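Local structure of N-acyl homoserine lactonase AiiA (Bacillus thuringiensis subsp. kurstaki, 5EH9) at residues A[9-14]-A[39-44]; A[106-111]-A[143-148]. The protein hydrolyses the lactone ring of N-acyl homoserine lactones, the signals of bacterial quorum sensing, with the help of two zinc ions. All coordinates share one frame; numbering follows the deposited sequence.

Contact 1. Residues A[9-14]-A[39-44]; sequences LYFVPA and WCYLLE. Unlike the reference sequence in segment 9-14: Val12 (reference Ile).
With CG anti to the carbonyl carbon in Phe11 (chi1 -74°), Tyr41 (chi1 -45°) and Trp39, three rings that gather on one side of the paired strands lean against each other. Tyr41 brings the edge at CE2 over one face of Phe11, off-centre toward the rim, where CE2 lies 3.7 Å from Phe11 CD2. Phe11 in turn directs its own edge at the face of the Trp39 six-membered ring, the planes almost perpendicular at 89°. Two T-shaped pairs thus share Phe11, and Trp39 reaches back over the neighbouring strand to set CZ3 3.8 Å from Phe11 CB. Farther along the same face, Leu9 and Leu43 lie side by side; strand 187-193 of the second sheet packs on Leu9, Phe11 and Tyr41.

The other face carries Tyr10, Val12, Cys40 and Leu42. Here helix 86-93 touches both Val12 and Cys40. At the outer end, in one of its two modelled conformers, Glu44 OE2 lies in the plane of the Tyr10 ring, 3.4 Å from Tyr10 CE2, and accepts a 2.7 Å hydrogen bond from a water.

Four backbone hydrogen bonds join the strands, Tyr10 with Leu42 and Val12 with Cys40 each pairing in both directions. An antiparallel pair with an aromatic cluster facing a second sheet and a helix behind fits the αββα sandwich of the metallo-beta-lactamase fold.

Contact 2. Residues A[106-111]-A[143-148]; sequences SHLHFD and ECILPH. With ZN (zinc ion), chain C; ZN (zinc ion), chain B.
Leu108 and Cys144 meet at the tight centre of this contact, where Cys144 CB lies 3.2 Å from Leu108 O. The thiol continues past that carbonyl and settles against the backbone at the start of helix 110-113, with SG 3.6 Å from Phe110 CA. Its chi1 of -65° sets SG anti to the carbonyl carbon of Cys144, which directs the sulfur at this turn. The Leu108 side chain lies over the carbonyl of Cys144, bringing CD2 to 3.7 Å from its O. Ala113 touches both Leu108 and Cys144.

Packing is looser beyond this point. Ile145 crosses Leu108 at about a right angle and meets it through the methyl ends alone, CD1 to CD1 at 4.2 Å, while Tyr131 and Ala134 of helix 128-134 also touch Ile145. From there the chain leaves 106-111 altogether, and Pro147 and His148 lie exposed on the surface of the monomer. No hydrogen bond joins the two segments, so van der Waals packing carries the contact.

On the inner side, 106-111 turns its ligands to the metals. His107 NE2 and His109 ND1 bind one zinc ion, while Asp111 OD2 binds the other at 2.2 Å; a water bridges the two metals and donates a hydrogen bond to Asp111 OD1. Behind the first metal, Ser106 OG accepts a 2.8 Å hydrogen bond from His107 ND1, close to the imidazole plane, and thereby helps fix the ring's rotation. His112, His172, Asp194 and His238 complete the two sites. The sequence HLHFDH, residues 107-112, is the HXHXDH signature of the dinuclear metallo-beta-lactamase superfamily.

How the contacts relate
Contact 1 closes along the chain before contact 2 opens, and their centres lie 18 Å apart. Although their nearest atoms come within about 5 Å, the two do not touch. Strand 33-45 of contact 1 belongs to the same seven-stranded sheet as strand 102-104, which leads into the metal-binding loop of contact 2. Trp39 brings contact 1 closest to the site: its side chain is about 5 Å from that of His238 and about 8 Å from a zinc ion. Contact 2 supplies metal ligands directly and also borders the pocket, since the side chain of His109 lies about 4 Å from the bound 2-hydroxyethyl disulfide.

Contact 1. Residues A[9-14]-A[39-44]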
ATOM      1  N   LEU A   9      -4.578  -7.451 -12.827  1.00 15.93           N
ATOM      2  CA  LEU A   9      -3.952  -6.837 -11.691  1.00 14.80           C
ATOM      3  C   LEU A   9      -2.603  -6.234 -12.163  1.00 14.88           C
ATOM      4  O   LEU A   9      -1.699  -6.970 -12.512  1.00 17.83           O
ATOM      5  CB  LEU A   9      -3.749  -7.859 -10.565  1.00 16.00           C
ATOM      6  CG  LEU A   9      -2.864  -7.409  -9.414  1.00 20.07           C
ATOM      7  CD1 LEU A   9      -3.263  -6.086  -8.812  1.00 20.91           C
ATOM      8  CD2 LEU A   9      -2.809  -8.534  -8.388  1.00 18.27           C
ATOM      9  N   TYR A  10      -2.548  -4.893 -12.189  1.00 15.65           N
ATOM     10  CA  TYR A  10      -1.324  -4.154 -12.544  1.00 14.62           C
ATOM     11  C   TYR A  10      -0.585  -3.686 -11.294  1.00 13.79           C
ATOM     12  O   TYR A  10      -1.171  -3.029 -10.423  1.00 16.22           O
ATOM     13  CB  TYR A  10      -1.676  -2.930 -13.358  1.00 16.60           C
ATOM     14  CG  TYR A  10      -2.269  -3.130 -14.743  1.00 16.92           C
ATOM     15  CD1 TYR A  10      -1.470  -3.441 -15.830  1.00 19.82           C
ATOM     16  CD2 TYR A  10      -3.611  -2.906 -14.995  1.00 18.86           C
ATOM     17  CE1 TYR A  10      -2.016  -3.578 -17.090  1.00 18.36           C
ATOM     18  CE2 TYR A  10      -4.108  -3.024 -16.247  1.00 21.07           C
ATOM     19  CZ  TYR A  10      -3.307  -3.316 -17.298  1.00 19.64           C
ATOM     20  OH  TYR A  10      -3.795  -3.351 -18.591  1.00 24.26           O
ATOM     21  N   PHE A  11       0.710  -3.898 -11.328  1.00 15.17           N
ATOM     22  CA  PHE A  11       1.660  -3.282 -10.376  1.00 16.02           C
ATOM     23  C   PHE A  11       2.160  -1.970 -11.020  1.00 16.02           C
ATOM     24  O   PHE A  11       2.737  -2.016 -12.104  1.00 17.89           O
ATOM     25  CB  PHE A  11       2.845  -4.196 -10.138  1.00 17.36           C
ATOM     26  CG  PHE A  11       2.542  -5.427  -9.262  1.00 17.07           C
ATOM     27  CD1 PHE A  11       1.573  -6.312  -9.597  1.00 22.51           C
ATOM     28  CD2 PHE A  11       3.270  -5.663  -8.155  1.00 20.96           C
ATOM     29  CE1 PHE A  11       1.305  -7.470  -8.819  1.00 23.82           C
ATOM     30  CE2 PHE A  11       2.981  -6.763  -7.349  1.00 23.41           C
ATOM     31  CZ  PHE A  11       2.007  -7.647  -7.682  1.00 21.71           C
ATOM     32  N   VAL A  12       1.932  -0.834 -10.345  1.00 16.12           N
ATOM     33  CA  VAL A  12       2.207   0.462 -10.996  1.00 14.81           C
ATOM     34  C   VAL A  12       3.182   1.205 -10.094  1.00 15.01           C
ATOM     35  O   VAL A  12       2.860   1.676  -8.998  1.00 14.84           O
ATOM     36  CB  VAL A  12       0.928   1.254 -11.108  1.00 15.10           C
ATOM     37  CG1 VAL A  12       1.181   2.589 -11.785  1.00 17.13           C
ATOM     38  CG2 VAL A  12      -0.175   0.454 -11.861  1.00 17.67           C
ATOM     39  N   PRO A  13       4.456   1.309 -10.542  1.00 16.54           N
ATOM     40  CA  PRO A  13       5.420   2.092  -9.798  1.00 15.29           C
ATOM     41  C   PRO A  13       4.966   3.547  -9.574  1.00 16.69           C
ATOM     42  O   PRO A  13       4.508   4.177 -10.549  1.00 17.32           O
ATOM     43  CB  PRO A  13       6.680   2.014 -10.666  1.00 16.56           C
ATOM     44  CG  PRO A  13       6.530   0.732 -11.443  1.00 18.80           C
ATOM     45  CD  PRO A  13       5.060   0.655 -11.659  1.00 18.09           C
ATOM     46  N   ALA A  14       5.110   4.049  -8.370  1.00 14.53           N
ATOM     47  CA  ALA A  14       4.617   5.355  -7.990  1.00 15.31           C
ATOM     48  C   ALA A  14       5.700   6.199  -7.259  1.00 15.18           C
ATOM     49  O   ALA A  14       5.444   6.771  -6.213  1.00 17.52           O
ATOM     50  CB  ALA A  14       3.329   5.241  -7.189  1.00 16.78           C
ATOM     51  N   TRP A  39       4.531   1.592  -4.388  1.00 14.17           N
ATOM     52  CA  TRP A  39       3.589   0.994  -5.345  1.00 14.02           C
ATOM     53  C   TRP A  39       2.177   1.477  -5.200  1.00 13.62           C
ATOM     54  O   TRP A  39       1.719   1.776  -4.120  1.00 13.72           O
ATOM     55  CB  TRP A  39       3.468  -0.540  -5.038  1.00 15.38           C
ATOM     56  CG  TRP A  39       4.723  -1.330  -5.179  1.00 14.68           C
ATOM     57  CD1 TRP A  39       5.461  -1.892  -4.152  1.00 16.44           C
ATOM     58  CD2 TRP A  39       5.326  -1.770  -6.392  1.00 15.69           C
ATOM     59  NE1 TRP A  39       6.519  -2.602  -4.667  1.00 17.58           N
ATOM     60  CE2 TRP A  39       6.434  -2.568  -6.044  1.00 16.81           C
ATOM     61  CE3 TRP A  39       5.024  -1.630  -7.743  1.00 17.00           C
ATOM     62  CZ2 TRP A  39       7.195  -3.193  -6.988  1.00 18.21           C
ATOM     63  CZ3 TRP A  39       5.815  -2.227  -8.693  1.00 18.48           C
ATOM     64  CH2 TRP A  39       6.894  -2.972  -8.320  1.00 19.21           C
ATOM     65  N   CYS A  40       1.495   1.507  -6.346  0.66 13.45           N
ATOM     66  CA  CYS A  40       0.055   1.446  -6.339  0.66 13.68           C
ATOM     67  C   CYS A  40      -0.346   0.268  -7.270  0.66 14.37           C
ATOM     68  O   CYS A  40       0.442  -0.205  -8.088  0.66 16.06           O
ATOM     69  CB  CYS A  40      -0.613   2.764  -6.641  0.66 14.37           C
ATOM     70  SG  CYS A  40      -0.463   3.316  -8.391  0.66 16.04           S
ATOM     71  N   TYR A  41      -1.570  -0.204  -7.064  1.00 13.23           N
ATOM     72  CA  TYR A  41      -2.073  -1.338  -7.840  1.00 13.63           C
ATOM     73  C   TYR A  41      -3.366  -0.946  -8.521  1.00 13.48           C
ATOM     74  O   TYR A  41      -4.232  -0.318  -7.922  1.00 15.19           O
ATOM     75  CB  TYR A  41      -2.226  -2.626  -7.001  1.00 13.87           C
ATOM     76  CG  TYR A  41      -1.054  -2.918  -6.115  1.00 13.97           C
ATOM     77  CD1 TYR A  41      -0.887  -2.336  -4.879  1.00 13.62           C
ATOM     78  CD2 TYR A  41      -0.106  -3.820  -6.496  1.00 16.09           C
ATOM     79  CE1 TYR A  41       0.189  -2.610  -4.053  1.00 13.82           C
ATOM     80  CE2 TYR A  41       0.975  -4.099  -5.671  1.00 15.30           C
ATOM     81  CZ  TYR A  41       1.104  -3.534  -4.430  1.00 15.61           C
ATOM     82  OH  TYR A  41       2.168  -3.852  -3.651  1.00 17.12           O
ATOM     83  N   LEU A  42      -3.510  -1.311  -9.799  1.00 13.53           N
ATOM     84  CA  LEU A  42      -4.739  -1.090 -10.482  1.00 14.59           C
ATOM     85  C   LEU A  42      -5.391  -2.400 -10.857  1.00 14.65           C
ATOM     86  O   LEU A  42      -4.751  -3.273 -11.428  1.00 16.54           O
ATOM     87  CB  LEU A  42      -4.373  -0.308 -11.749  1.00 18.21           C
ATOM     88  CG  LEU A  42      -5.532   0.347 -12.423  1.00 29.23           C
ATOM     89  CD1 LEU A  42      -6.493  -0.562 -13.177  1.00 49.07           C
ATOM     90  CD2 LEU A  42      -6.286   1.415 -11.650  1.00 27.05           C
ATOM     91  N   LEU A  43      -6.639  -2.515 -10.468  1.00 13.82           N
ATOM     92  CA  LEU A  43      -7.445  -3.707 -10.676  1.00 14.85           C
ATOM     93  C   LEU A  43      -8.530  -3.412 -11.677  1.00 16.37           C
ATOM     94  O   LEU A  43      -9.369  -2.536 -11.447  1.00 17.50           O
ATOM     95  CB  LEU A  43      -8.088  -4.180  -9.394  1.00 16.13           C
ATOM     96  CG  LEU A  43      -7.193  -4.578  -8.291  1.00 20.75           C
ATOM     97  CD1 LEU A  43      -5.958  -3.964  -7.938  1.00 32.56           C
ATOM     98  CD2 LEU A  43      -7.950  -4.813  -6.976  1.00 24.89           C
ATOM     99  N   GLU A  44      -8.527  -4.162 -12.812  0.76 15.01           N
ATOM    100  CA  GLU A  44      -9.601  -4.035 -13.784  0.76 16.11           C
ATOM    101  C   GLU A  44     -10.585  -5.130 -13.401  0.76 16.57           C
ATOM    102  O   GLU A  44     -10.210  -6.317 -13.334  0.76 16.52           O
ATOM    103  CB  GLU A  44      -9.116  -4.266 -15.209  0.76 19.19           C
ATOM    104  CG  GLU A  44      -8.292  -3.108 -15.735  0.76 21.34           C
ATOM    105  CD  GLU A  44      -7.987  -3.235 -17.234  0.76 29.15           C
ATOM    106  OE1 GLU A  44      -8.679  -3.998 -18.038  0.76 46.80           O
ATOM    107  OE2 GLU A  44      -7.139  -2.390 -17.685  0.76 36.25           O
TER
HETATM  108  O   HOH W   1      -6.898  -3.247 -20.204  1.00 42.61           O

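Contact 2. Residues A[106-111]-A[143-148]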
ATOM      1  N   SER A 106      -4.594   0.868   1.845  1.00 11.37           N
ATOM      2  CA  SER A 106      -4.043  -0.175   2.698  1.00 12.20           C
ATOM      3  C   SER A 106      -3.853   0.408   4.103  1.00 11.95           C
ATOM      4  O   SER A 106      -4.092  -0.254   5.127  1.00 12.52           O
ATOM      5  CB  SER A 106      -2.738  -0.675   2.136  1.00 12.34           C
ATOM      6  OG  SER A 106      -1.743   0.341   2.112  1.00 13.80           O
ATOM      7  N   HIS A 107      -3.332   1.649   4.152  1.00 12.17           N
ATOM      8  CA  HIS A 107      -3.148   2.369   5.360  1.00 11.59           C
ATOM      9  C   HIS A 107      -2.856   3.851   4.945  1.00 11.36           C
ATOM     10  O   HIS A 107      -2.828   4.111   3.752  1.00 12.44           O
ATOM     11  CB  HIS A 107      -2.043   1.799   6.238  1.00 12.95           C
ATOM     12  CG  HIS A 107      -0.683   1.689   5.671  1.00 12.50           C
ATOM     13  ND1 HIS A 107      -0.379   1.109   4.469  1.00 12.99           N
ATOM     14  CD2 HIS A 107       0.528   2.037   6.233  1.00 12.63           C
ATOM     15  CE1 HIS A 107       0.930   1.051   4.320  1.00 13.61           C
ATOM     16  NE2 HIS A 107       1.502   1.636   5.370  1.00 13.33           N
ATOM     17  N   LEU A 108      -2.722   4.702   5.923  1.00 12.44           N
ATOM     18  CA  LEU A 108      -2.635   6.142   5.661  1.00 11.91           C
ATOM     19  C   LEU A 108      -1.266   6.725   5.848  1.00 12.38           C
ATOM     20  O   LEU A 108      -1.116   7.963   5.929  1.00 13.97           O
ATOM     21  CB  LEU A 108      -3.731   6.922   6.415  1.00 12.84           C
ATOM     22  CG  LEU A 108      -5.212   6.541   6.088  1.00 14.36           C
ATOM     23  CD1 LEU A 108      -6.134   7.250   7.041  1.00 14.88           C
ATOM     24  CD2 LEU A 108      -5.525   6.776   4.601  1.00 12.99           C
ATOM     25  N   HIS A 109      -0.234   5.922   5.837  1.00 12.02           N
ATOM     26  CA  HIS A 109       1.142   6.401   5.697  1.00 12.19           C
ATOM     27  C   HIS A 109       1.274   7.224   4.450  1.00 11.72           C
ATOM     28  O   HIS A 109       0.625   7.019   3.447  1.00 13.29           O
ATOM     29  CB  HIS A 109       2.143   5.275   5.743  1.00 12.52           C
ATOM     30  CG  HIS A 109       2.292   4.689   7.125  1.00 14.48           C
ATOM     31  ND1 HIS A 109       3.015   3.516   7.361  1.00 14.25           N
ATOM     32  CD2 HIS A 109       1.856   5.101   8.329  1.00 14.45           C
ATOM     33  CE1 HIS A 109       2.985   3.247   8.666  1.00 14.44           C
ATOM     34  NE2 HIS A 109       2.259   4.158   9.255  1.00 14.64           N
ATOM     35  N   PHE A 110       2.241   8.141   4.471  1.00 14.45           N
ATOM     36  CA  PHE A 110       2.406   9.130   3.369  1.00 13.68           C
ATOM     37  C   PHE A 110       2.672   8.546   2.038  1.00 13.49           C
ATOM     38  O   PHE A 110       2.360   9.153   0.995  1.00 15.03           O
ATOM     39  CB  PHE A 110       3.406  10.219   3.747  1.00 15.19           C
ATOM     40  CG  PHE A 110       4.796   9.879   3.359  1.00 18.71           C
ATOM     41  CD1 PHE A 110       5.522   8.888   3.999  1.00 26.20           C
ATOM     42  CD2 PHE A 110       5.336  10.479   2.301  1.00 25.37           C
ATOM     43  CE1 PHE A 110       6.774   8.528   3.545  1.00 33.35           C
ATOM     44  CE2 PHE A 110       6.667  10.230   1.923  1.00 30.25           C
ATOM     45  CZ  PHE A 110       7.349   9.192   2.508  1.00 34.44           C
ATOM     46  N   ASP A 111       3.347   7.349   2.033  1.00 12.92           N
ATOM     47  CA  ASP A 111       3.629   6.651   0.827  1.00 13.80           C
ATOM     48  C   ASP A 111       2.535   5.777   0.239  1.00 13.27           C
ATOM     49  O   ASP A 111       2.699   5.196  -0.809  1.00 15.86           O
ATOM     50  CB  ASP A 111       4.957   5.842   0.951  1.00 13.75           C
ATOM     51  CG  ASP A 111       4.916   4.793   2.093  1.00 14.64           C
ATOM     52  OD1 ASP A 111       4.482   5.206   3.209  1.00 15.00           O
ATOM     53  OD2 ASP A 111       5.346   3.642   1.856  1.00 14.92           O
ATOM     54  N   GLU A 143      -2.030  15.623   4.544  1.00 18.56           N
ATOM     55  CA  GLU A 143      -2.380  15.227   3.208  1.00 17.94           C
ATOM     56  C   GLU A 143      -3.097  13.867   3.161  1.00 15.31           C
ATOM     57  O   GLU A 143      -3.813  13.537   2.166  1.00 16.62           O
ATOM     58  CB  GLU A 143      -1.119  15.143   2.284  1.00 21.10           C
ATOM     59  CG  GLU A 143      -0.458  16.461   2.013  1.00 20.70           C
ATOM     60  CD  GLU A 143       0.663  16.797   2.950  1.00 25.20           C
ATOM     61  OE1 GLU A 143       0.581  16.485   4.166  1.00 24.96           O
ATOM     62  OE2 GLU A 143       1.587  17.461   2.407  1.00 28.56           O
ATOM     63  N   CYS A 144      -2.873  13.029   4.176  1.00 16.02           N
ATOM     64  CA  CYS A 144      -3.320  11.651   4.246  1.00 15.12           C
ATOM     65  C   CYS A 144      -4.608  11.510   4.997  1.00 14.80           C
ATOM     66  O   CYS A 144      -5.150  10.397   5.016  1.00 16.04           O
ATOM     67  CB  CYS A 144      -2.211  10.820   4.836  1.00 15.77           C
ATOM     68  SG  CYS A 144      -0.800  10.823   3.744  1.00 20.00           S
ATOM     69  N   ILE A 145      -5.192  12.546   5.533  1.00 13.94           N
ATOM     70  CA  ILE A 145      -6.370  12.464   6.379  1.00 15.99           C
ATOM     71  C   ILE A 145      -7.242  13.743   6.160  1.00 14.29           C
ATOM     72  O   ILE A 145      -7.835  14.266   7.052  1.00 16.67           O
ATOM     73  CB  ILE A 145      -5.943  12.218   7.855  1.00 16.86           C
ATOM     74  CG1 ILE A 145      -7.140  11.905   8.749  1.00 19.32           C
ATOM     75  CG2 ILE A 145      -5.025  13.304   8.366  1.00 20.93           C
ATOM     76  CD1 ILE A 145      -8.034  10.772   8.284  1.00 20.52           C
ATOM     77  N   LEU A 146      -7.402  14.105   4.892  1.00 13.83           N
ATOM     78  CA  LEU A 146      -8.225  15.263   4.544  1.00 13.88           C
ATOM     79  C   LEU A 146      -9.650  15.053   4.943  1.00 13.51           C
ATOM     80  O   LEU A 146     -10.189  13.912   4.820  1.00 15.51           O
ATOM     81  CB  LEU A 146      -8.108  15.589   3.063  1.00 14.79           C
ATOM     82  CG  LEU A 146      -6.721  16.100   2.660  1.00 16.06           C
ATOM     83  CD1 LEU A 146      -6.593  16.044   1.158  1.00 16.59           C
ATOM     84  CD2 LEU A 146      -6.599  17.576   3.118  1.00 20.37           C
ATOM     85  N   PRO A 147     -10.320  16.066   5.425  1.00 14.99           N
ATOM     86  CA  PRO A 147     -11.571  15.836   6.176  1.00 16.46           C
ATOM     87  C   PRO A 147     -12.785  15.486   5.346  1.00 16.89           C
ATOM     88  O   PRO A 147     -13.734  14.881   5.913  1.00 18.26           O
ATOM     89  CB  PRO A 147     -11.757  17.142   6.972  1.00 18.93           C
ATOM     90  CG  PRO A 147     -11.020  18.173   6.143  1.00 19.87           C
ATOM     91  CD  PRO A 147      -9.780  17.452   5.652  1.00 16.91           C
ATOM     92  N   HIS A 148     -12.854  15.960   4.087  1.00 16.11           N
ATOM     93  CA  HIS A 148     -14.101  15.940   3.372  1.00 15.31           C
ATOM     94  C   HIS A 148     -14.127  15.024   2.169  1.00 14.91           C
ATOM     95  O   HIS A 148     -15.053  15.100   1.360  1.00 15.67           O
ATOM     96  CB  HIS A 148     -14.511  17.372   3.005  1.00 18.00           C
ATOM     97  CG  HIS A 148     -14.722  18.176   4.236  1.00 25.44           C
ATOM     98  ND1 HIS A 148     -14.047  19.344   4.479  1.00 37.16           N
ATOM     99  CD2 HIS A 148     -15.462  17.910   5.333  1.00 29.59           C
ATOM    100  CE1 HIS A 148     -14.405  19.805   5.653  1.00 36.39           C
ATOM    101  NE2 HIS A 148     -15.245  18.937   6.206  1.00 32.29           N
TER
HETATM  102 ZN    ZN C 302       3.498   1.992   5.924  1.00 13.76          ZN
HETATM  103 ZN    ZN B 301       4.778   1.709   2.857  1.00 14.08          ZN
HETATM  104  O   HOH W   2       4.794   2.719   4.608  1.00 14.90           O